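Local coordinates for CysQ, sulfite synthesis pathway protein (Bacteroides thetaiotaomicron VPI-5482, PDB 3B8B) that probably removes the 3'-phosphate of adenosine 3',5'-bisphosphate to give AMP, as a magnesium-dependent phosphatase of the inositol monophosphatase superfamily, at residues I255-A259 against G260-Y264; H197-P200 against E201-T204. All blocks are in the same frame, centred on the assembly; numbering follows the deposited sequence. Where two conformers were deposited one is given.

How the contacts relate
Both contacts are local and lie where a helix meets the chain next to it. Contact 1 is at the C-terminal end of helix 246-258, where the chain turns into strand 261-265. Contact 2 is at the N-terminal end of helix 200-212. They share no element, and their centres are about 23 Å apart. Contact 1 is partly buried: alanine, valine and selenomethionine side chains pack together, and an ion pair lies at the edge. Contact 2 is a surface contact made mostly of polar groups. There, threonine hydroxyls add to the backbone bonds of the first turn, whereas in contact 1 backbone N-H groups close the last turn.

Contact 1 of 2, residues I255-A259 against G260-Y264; sequences IARAA and GMEVY
Ala256 CB packs against CB of Met261, a selenomethionine, at 4.0 Å, and also touches Val263 CG2. Ala259 CB meets Met261 CG from the same helix end. Helix 225-232 covers this apolar patch through Ile227, Val230 and Ala231. Around it the chain leaves helix 246-258 by a Schellman motif. Met261 N donates to Ala256 O at 2.8 Å, and Gly260 N to Arg257 O at 3.1 Å. Gly260 has positive phi (87°), where a CB would collide with Ala259 O. One water donates to both Arg257 O and Met261 O and bridges helix and strand. Arg257 CA also makes a CH...O contact with Met261 O.

At the polar edge Arg257 and Glu262 run side by side. Arg257 NH1 reaches the syn lone pair of Glu262 OE2 at 2.9 Å. The bond is not straight, OE2 lies somewhat out of the guanidinium plane, and the two group planes are turned 42° apart. Glu262 bends at chi2 (54°), which brings OE1 back to its own strand, where its anti lone pair takes Val263 N at 2.9 Å. His253 NE2 also bonds OE1. With both oxygens engaged, the carboxylate is held against rotation, and the nearby guanidinium would be expected to stabilise its negative charge.

Contact 2 of 2, residues H197-P200 against E201-T204; sequences HLTP and ETET. With SO4 (sulfate ion), chain F.
Thr199 O accepts from Glu203 N at 2.9 Å, nearly along the C=O axis, and this bond closes the first turn of helix 200-212. Thr199 is the N-cap of that helix. Its OG1 accepts from Thr202 N at 3.0 Å in a nearly straight bond (165°). The hydroxyl sits between the backbone N and the carbonyl carbon (chi1 66°), which turns it to the helix end. Thr202 OG1 also donates to Thr199 OG1, at 3.0 Å. Both hydroxyls bond the backbone of Phe241: Thr199 OG1 to its O and Thr202 OG1 to its N. The helix start is thereby tied to the loop that holds Phe241. A valine in place of Thr199 would probably leave Thr202 N without its capping acceptor and Phe241 O without this hydroxyl partner.

Glu201 lies alongside Pro200. Its chain bends at chi2 (82°), and OE1 comes to 3.3 Å from Thr199 CB, close to Pro200 CD as well. Just before the N-cap, Leu198 CD1 comes to 3.6 Å from Glu203 OE1, but only one of two Glu203 conformers is given and this touch is uncertain. Before the turn, His197 N donates to O3 of a sulfate at 3.1 Å. Lys111 and Lys115 bind the same ion, which probably came from the crystallisation liquor. On the helix itself, Pro200 O takes two bonds from Thr204, with OG1 at 2.8 Å and N at 2.9 Å arriving from opposite faces of the carbonyl plane.

Contact 1 of 2, residues I255-A259 against G260-Y264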
ATOM      1  N   ILE A 255      -5.136   2.773  -5.221  1.00 18.50           N
ATOM      2  CA  ILE A 255      -5.827   3.726  -4.371  1.00 19.25           C
ATOM      3  C   ILE A 255      -5.638   5.142  -4.925  1.00 18.75           C
ATOM      4  O   ILE A 255      -6.595   5.905  -5.108  1.00 18.94           O
ATOM      5  CB  ILE A 255      -5.402   3.557  -2.895  1.00 18.73           C
ATOM      6  CG1 ILE A 255      -5.917   2.205  -2.366  1.00 19.26           C
ATOM      7  CG2 ILE A 255      -5.910   4.726  -2.043  1.00 20.50           C
ATOM      8  CD1 ILE A 255      -5.107   1.696  -1.148  1.00 19.87           C
ATOM      9  N   ALA A 256      -4.400   5.471  -5.232  1.00 18.38           N
ATOM     10  CA  ALA A 256      -4.091   6.780  -5.808  1.00 18.83           C
ATOM     11  C   ALA A 256      -4.895   7.043  -7.089  1.00 18.49           C
ATOM     12  O   ALA A 256      -5.521   8.109  -7.253  1.00 18.97           O
ATOM     13  CB  ALA A 256      -2.590   6.842  -6.068  1.00 18.35           C
ATOM     14  N   ARG A 257      -4.896   6.089  -8.003  1.00 18.30           N
ATOM     15  CA  ARG A 257      -5.618   6.265  -9.262  1.00 18.71           C
ATOM     16  C   ARG A 257      -7.102   6.542  -9.058  1.00 18.37           C
ATOM     17  O   ARG A 257      -7.681   7.428  -9.694  1.00 18.56           O
ATOM     18  CB  ARG A 257      -5.408   5.066 -10.175  1.00 18.94           C
ATOM     19  CG  ARG A 257      -4.045   5.083 -10.838  1.00 19.62           C
ATOM     20  CD  ARG A 257      -3.704   3.788 -11.598  1.00 21.71           C
ATOM     21  NE  ARG A 257      -4.709   3.410 -12.576  1.00 23.54           N
ATOM     22  CZ  ARG A 257      -4.679   3.700 -13.871  1.00 26.80           C
ATOM     23  NH1 ARG A 257      -3.703   4.446 -14.405  1.00 28.86           N
ATOM     24  NH2 ARG A 257      -5.677   3.254 -14.643  1.00 28.73           N
ATOM     25  N   ALA A 258      -7.715   5.792  -8.151  1.00 18.47           N
ATOM     26  CA  ALA A 258      -9.153   5.927  -7.913  1.00 18.77           C
ATOM     27  C   ALA A 258      -9.511   7.252  -7.202  1.00 18.99           C
ATOM     28  O   ALA A 258     -10.669   7.692  -7.251  1.00 19.68           O
ATOM     29  CB  ALA A 258      -9.692   4.732  -7.147  1.00 18.66           C
ATOM     30  N   ALA A 259      -8.501   7.883  -6.601  1.00 18.93           N
ATOM     31  CA  ALA A 259      -8.598   9.207  -5.967  1.00 19.02           C
ATOM     32  C   ALA A 259      -8.231  10.383  -6.889  1.00 18.75           C
ATOM     33  O   ALA A 259      -8.264  11.537  -6.466  1.00 20.34           O
ATOM     34  CB  ALA A 259      -7.696   9.226  -4.691  1.00 18.25           C
ATOM     35  N   GLY A 260      -7.962  10.109  -8.169  1.00 18.89           N
ATOM     36  CA  GLY A 260      -7.608  11.134  -9.115  1.00 19.49           C
ATOM     37  C   GLY A 260      -6.135  11.470  -9.171  1.00 19.19           C
ATOM     38  O   GLY A 260      -5.737  12.472  -9.788  1.00 20.29           O
HETATM   39  N   MSE A 261      -5.325  10.624  -8.534  1.00 19.37           N
HETATM   40  CA  MSE A 261      -3.887  10.797  -8.494  1.00 19.01           C
HETATM   41  C   MSE A 261      -3.258   9.757  -9.427  1.00 19.22           C
HETATM   42  O   MSE A 261      -3.960   8.992 -10.092  1.00 20.24           O
HETATM   43  CB  MSE A 261      -3.327  10.638  -7.060  1.00 19.38           C
HETATM   44  CG  MSE A 261      -4.140  11.303  -5.977  1.00 20.11           C
HETATM   45 SE   MSE A 261      -4.283  13.245  -6.159  0.80 26.47          SE
HETATM   46  CE  MSE A 261      -5.799  13.499  -4.877  1.00 21.18           C
ATOM     47  N   GLU A 262      -1.935   9.730  -9.470  1.00 19.78           N
ATOM     48  CA  GLU A 262      -1.212   8.765 -10.286  1.00 19.65           C
ATOM     49  C   GLU A 262       0.176   8.543  -9.688  1.00 19.40           C
ATOM     50  O   GLU A 262       0.683   9.399  -8.952  1.00 20.26           O
ATOM     51  CB  GLU A 262      -1.141   9.253 -11.727  1.00 19.76           C
ATOM     52  CG  GLU A 262      -0.575   8.298 -12.753  1.00 21.71           C
ATOM     53  CD  GLU A 262      -1.269   6.968 -12.762  1.00 21.11           C
ATOM     54  OE1 GLU A 262      -0.862   6.105 -11.970  1.00 20.55           O
ATOM     55  OE2 GLU A 262      -2.170   6.778 -13.595  1.00 22.53           O
ATOM     56  N   VAL A 263       0.744   7.373  -9.962  1.00 18.74           N
ATOM     57  CA  VAL A 263       2.097   7.041  -9.519  1.00 18.31           C
ATOM     58  C   VAL A 263       2.940   6.899 -10.805  1.00 18.31           C
ATOM     59  O   VAL A 263       2.928   5.855 -11.485  1.00 18.04           O
ATOM     60  CB  VAL A 263       2.164   5.757  -8.669  1.00 18.53           C
ATOM     61  CG1 VAL A 263       3.601   5.515  -8.176  1.00 19.67           C
ATOM     62  CG2 VAL A 263       1.184   5.845  -7.490  1.00 19.23           C
ATOM     63  N   TYR A 264       3.641   7.972 -11.139  1.00 17.65           N
ATOM     64  CA  TYR A 264       4.432   8.049 -12.372  1.00 18.64           C
ATOM     65  C   TYR A 264       5.827   7.477 -12.170  1.00 18.89           C
ATOM     66  O   TYR A 264       6.433   7.643 -11.088  1.00 19.50           O
ATOM     67  CB  TYR A 264       4.572   9.515 -12.826  1.00 19.66           C
ATOM     68  CG  TYR A 264       3.265  10.118 -13.258  1.00 18.47           C
ATOM     69  CD1 TYR A 264       2.722   9.810 -14.500  1.00 21.01           C
ATOM     70  CD2 TYR A 264       2.536  10.959 -12.412  1.00 20.11           C
ATOM     71  CE1 TYR A 264       1.509  10.331 -14.892  1.00 22.49           C
ATOM     72  CE2 TYR A 264       1.318  11.486 -12.806  1.00 19.82           C
ATOM     73  CZ  TYR A 264       0.815  11.181 -14.025  1.00 21.65           C
ATOM     74  OH  TYR A 264      -0.402  11.675 -14.455  1.00 22.95           O
TER
HETATM   75  O   HOH W   1      -6.250   8.951 -11.614  1.00 26.51           O

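Contact 2 of 2, residues H197-P200 against E201-T204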
ATOM      1  N   HIS A 197      16.288   7.122   6.594  1.00 31.32           N
ATOM      2  CA  HIS A 197      17.288   7.857   5.811  0.50 30.47           C
ATOM      3  C   HIS A 197      16.790   8.032   4.375  1.00 30.04           C
ATOM      4  O   HIS A 197      16.410   7.032   3.753  1.00 32.14           O
ATOM      5  CB  HIS A 197      18.618   7.068   5.860  0.50 31.31           C
ATOM      6  CG  HIS A 197      19.494   7.218   4.650  0.50 31.72           C
ATOM      7  ND1 HIS A 197      20.482   8.174   4.553  0.50 33.08           N
ATOM      8  CD2 HIS A 197      19.566   6.488   3.512  0.50 33.10           C
ATOM      9  CE1 HIS A 197      21.103   8.046   3.393  0.50 32.55           C
ATOM     10  NE2 HIS A 197      20.566   7.029   2.742  0.50 32.59           N
ATOM     11  N   LEU A 198      16.802   9.254   3.874  1.00 28.27           N
ATOM     12  CA  LEU A 198      16.404   9.555   2.504  1.00 26.46           C
ATOM     13  C   LEU A 198      17.638   9.407   1.624  1.00 23.62           C
ATOM     14  O   LEU A 198      18.754   9.672   2.062  1.00 24.14           O
ATOM     15  CB  LEU A 198      15.907  10.980   2.432  1.00 26.33           C
ATOM     16  CG  LEU A 198      14.730  11.325   3.373  1.00 29.52           C
ATOM     17  CD1 LEU A 198      14.223  12.687   3.002  1.00 34.14           C
ATOM     18  CD2 LEU A 198      13.648  10.254   3.259  1.00 30.02           C
ATOM     19  N   THR A 199      17.437   9.022   0.380  1.00 20.95           N
ATOM     20  CA  THR A 199      18.566   8.966  -0.552  1.00 19.04           C
ATOM     21  C   THR A 199      18.964  10.392  -0.968  1.00 18.52           C
ATOM     22  O   THR A 199      18.150  11.307  -0.928  1.00 18.53           O
ATOM     23  CB  THR A 199      18.222   8.175  -1.805  1.00 18.95           C
ATOM     24  OG1 THR A 199      17.207   8.874  -2.540  1.00 18.16           O
ATOM     25  CG2 THR A 199      17.733   6.755  -1.450  1.00 18.56           C
ATOM     26  N   PRO A 200      20.215  10.574  -1.428  1.00 17.55           N
ATOM     27  CA  PRO A 200      20.610  11.898  -1.911  1.00 18.30           C
ATOM     28  C   PRO A 200      19.834  12.314  -3.147  1.00 17.01           C
ATOM     29  O   PRO A 200      19.671  13.506  -3.371  1.00 17.57           O
ATOM     30  CB  PRO A 200      22.097  11.758  -2.213  1.00 18.67           C
ATOM     31  CG  PRO A 200      22.441  10.404  -2.003  1.00 20.17           C
ATOM     32  CD  PRO A 200      21.339   9.626  -1.410  1.00 18.43           C
ATOM     33  N   GLU A 201      19.320  11.336  -3.886  1.00 17.49           N
ATOM     34  CA  GLU A 201      18.535  11.609  -5.100  1.00 17.36           C
ATOM     35  C   GLU A 201      17.181  12.189  -4.713  1.00 18.34           C
ATOM     36  O   GLU A 201      16.765  13.244  -5.210  1.00 18.38           O
ATOM     37  CB  GLU A 201      18.420  10.357  -5.979  1.00 18.41           C
ATOM     38  CG  GLU A 201      19.770   9.876  -6.491  1.00 17.84           C
ATOM     39  CD  GLU A 201      20.600   9.013  -5.529  1.00 19.80           C
ATOM     40  OE1 GLU A 201      20.126   8.621  -4.449  1.00 18.60           O
ATOM     41  OE2 GLU A 201      21.769   8.753  -5.859  1.00 21.24           O
ATOM     42  N   THR A 202      16.543  11.563  -3.740  1.00 17.86           N
ATOM     43  CA  THR A 202      15.279  12.090  -3.223  1.00 18.71           C
ATOM     44  C   THR A 202      15.492  13.464  -2.576  1.00 19.12           C
ATOM     45  O   THR A 202      14.739  14.410  -2.840  1.00 19.90           O
ATOM     46  CB  THR A 202      14.624  11.112  -2.242  1.00 18.08           C
ATOM     47  OG1 THR A 202      14.359   9.853  -2.899  1.00 17.65           O
ATOM     48  CG2 THR A 202      13.296  11.713  -1.706  1.00 20.19           C
ATOM     49  N   GLU A 203      16.540  13.604  -1.774  1.00 18.64           N
ATOM     50  CA  GLU A 203      16.795  14.865  -1.082  0.50 18.63           C
ATOM     51  C   GLU A 203      17.030  15.993  -2.088  1.00 18.57           C
ATOM     52  O   GLU A 203      16.623  17.132  -1.887  1.00 18.75           O
ATOM     53  CB  GLU A 203      17.991  14.736  -0.149  0.50 19.75           C
ATOM     54  CG  GLU A 203      18.054  15.843   0.889  0.50 21.81           C
ATOM     55  CD  GLU A 203      17.102  15.600   2.043  0.50 24.10           C
ATOM     56  OE1 GLU A 203      17.286  14.604   2.778  0.50 25.49           O
ATOM     57  OE2 GLU A 203      16.161  16.402   2.208  0.50 30.33           O
ATOM     58  N   THR A 204      17.697  15.667  -3.194  1.00 17.43           N
ATOM     59  CA  THR A 204      17.958  16.656  -4.237  1.00 17.43           C
ATOM     60  C   THR A 204      16.641  17.148  -4.861  1.00 17.13           C
ATOM     61  O   THR A 204      16.465  18.342  -5.083  1.00 17.85           O
ATOM     62  CB  THR A 204      18.908  16.057  -5.305  1.00 16.59           C
ATOM     63  OG1 THR A 204      20.208  15.871  -4.721  1.00 17.01           O
ATOM     64  CG2 THR A 204      19.087  17.035  -6.532  1.00 16.70           C
TER
HETATM   65  S   SO4 F 273      17.577   4.624   8.978  1.00 92.44           S
HETATM   66  O1  SO4 F 273      17.427   3.430   9.811  1.00 92.48           O
HETATM   67  O2  SO4 F 273      18.974   5.052   8.958  1.00 92.78           O
HETATM   68  O3  SO4 F 273      17.163   4.314   7.614  1.00 92.06           O
HETATM   69  O4  SO4 F 273      16.762   5.708   9.529  1.00 92.56           O